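Local coordinates for protein type III restriction-modification enzyme EcoP15I Mod subunit (Escherichia coli, PDB 4ZCF) that methylates an adenine in the DNA recognition site 5'-CAGCAG-3' using S-adenosyl-L-methionine, and is needed together with the Res subunit for restriction, at residues Q253-S256 with E257-S260. Numbering follows the deposited sequence.
Sequences QLIS and EWKS
I255 and E257 meet at a bend in the chain: I255 CG1 comes to 3.9 Å from the backbone O of E257. The chain turns at S256, between two extended neighbours. In the E257 side chain CG is anti to the backbone N (chi1 -161°) and the chain is extended beyond it, which leaves the carboxylate clear of the residues before the bend. There OE2 meets NZ of K259 at 3.4 Å, a salt bridge with a weak hydrogen bond.

W258 follows and makes the main side-chain contact. Its indole reaches the residues before the bend. I255 CG2 meets the pyrrole edge of the ring, close to its plane, 3.4 Å from NE1 and 3.6 Å from CD1. This is van der Waals packing. L254 CD1 approaches the benzene part obliquely, 4.2 Å from CZ2. L254 and I255 thus touch different parts of one indole.

This loop of the DNA methylase domain joins strand 241-248 to helix 264-279 close to the bound DNA, with S256 against a phosphate. N236 of the second Mod subunit donates from ND2 to I255 O, and backbone hydrogen bonds from W258 reach the same subunit, so the loop belongs to the dimer interface. L254 and W258 are buried against 193-199 and 241-248, adjacent strands of the central mixed sheet, and W258 also packs on F429 and A430 of helix 420-430.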
loop_
_atom_site.group_PDB
_atom_site.type_symbol
_atom_site.label_atom_id
_atom_site.label_comp_id
_atom_site.label_asym_id
_atom_site.label_seq_id
_atom_site.Cartn_x
_atom_site.Cartn_y
_atom_site.Cartn_z
ATOM N N GLN A 253 -3.482 -2.336 9.607
ATOM C CA GLN A 253 -2.814 -3.342 10.438
ATOM C C GLN A 253 -1.338 -3.039 10.654
ATOM O O GLN A 253 -0.676 -3.678 11.471
ATOM C CB GLN A 253 -3.048 -4.765 9.895
ATOM C CG GLN A 253 -4.522 -5.215 9.919
ATOM C CD GLN A 253 -5.121 -5.159 11.303
ATOM O OE1 GLN A 253 -6.148 -4.525 11.538
ATOM N NE2 GLN A 253 -4.474 -5.771 12.263
ATOM N N LEU A 254 -0.847 -2.022 9.964
ATOM C CA LEU A 254 0.524 -1.561 10.063
ATOM C C LEU A 254 0.745 -0.850 11.395
ATOM O O LEU A 254 -0.053 0.002 11.809
ATOM C CB LEU A 254 0.850 -0.631 8.878
ATOM C CG LEU A 254 2.259 -0.018 8.833
ATOM C CD1 LEU A 254 3.342 -1.067 8.553
ATOM C CD2 LEU A 254 2.307 1.101 7.823
ATOM N N ILE A 255 1.837 -1.209 12.063
ATOM C CA ILE A 255 2.247 -0.600 13.328
ATOM C C ILE A 255 2.362 0.916 13.118
ATOM O O ILE A 255 2.908 1.379 12.107
ATOM C CB ILE A 255 3.510 -1.291 13.907
ATOM C CG1 ILE A 255 3.703 -0.967 15.385
ATOM C CG2 ILE A 255 4.751 -1.060 13.058
ATOM C CD1 ILE A 255 4.413 -2.016 16.138
ATOM N N SER A 256 1.706 1.660 14.005
ATOM C CA SER A 256 1.584 3.117 13.947
ATOM C C SER A 256 2.912 3.918 13.935
ATOM O O SER A 256 2.953 5.013 13.374
ATOM C CB SER A 256 0.657 3.598 15.057
ATOM O OG SER A 256 1.238 3.327 16.321
ATOM N N GLU A 257 3.982 3.341 14.502
ATOM C CA GLU A 257 5.288 3.950 14.708
ATOM C C GLU A 257 6.446 2.994 14.425
ATOM O O GLU A 257 6.366 1.798 14.742
ATOM C CB GLU A 257 5.347 4.327 16.190
ATOM C CG GLU A 257 6.368 5.360 16.622
ATOM C CD GLU A 257 6.293 5.666 18.110
ATOM O OE1 GLU A 257 5.384 5.141 18.794
ATOM O OE2 GLU A 257 7.150 6.440 18.594
ATOM N N TRP A 258 7.553 3.551 13.872
ATOM C CA TRP A 258 8.818 2.849 13.644
ATOM C C TRP A 258 9.885 3.552 14.427
ATOM O O TRP A 258 10.171 4.729 14.196
ATOM C CB TRP A 258 9.202 2.755 12.169
ATOM C CG TRP A 258 8.457 1.705 11.377
ATOM C CD1 TRP A 258 7.621 0.739 11.854
ATOM C CD2 TRP A 258 8.468 1.555 9.951
ATOM N NE1 TRP A 258 7.122 -0.013 10.814
ATOM C CE2 TRP A 258 7.656 0.446 9.637
ATOM C CE3 TRP A 258 9.097 2.252 8.903
ATOM C CZ2 TRP A 258 7.428 0.036 8.318
ATOM C CZ3 TRP A 258 8.887 1.824 7.595
ATOM C CH2 TRP A 258 8.051 0.735 7.318
ATOM N N LYS A 259 10.430 2.851 15.418
ATOM C CA LYS A 259 11.499 3.401 16.256
ATOM C C LYS A 259 12.506 2.328 16.603
ATOM O O LYS A 259 12.148 1.156 16.695
ATOM C CB LYS A 259 10.963 4.040 17.561
ATOM C CG LYS A 259 10.202 5.362 17.405
ATOM C CD LYS A 259 11.059 6.548 16.924
ATOM C CE LYS A 259 10.386 7.900 17.095
ATOM N NZ LYS A 259 9.119 8.027 16.321
ATOM N N SER A 260 13.762 2.744 16.797
ATOM C CA SER A 260 14.862 1.923 17.282
ATOM C C SER A 260 15.117 2.378 18.739
ATOM O O SER A 260 15.219 3.590 18.999
ATOM C CB SER A 260 16.111 2.125 16.419
ATOM O OG SER A 260 17.279 1.556 16.997
#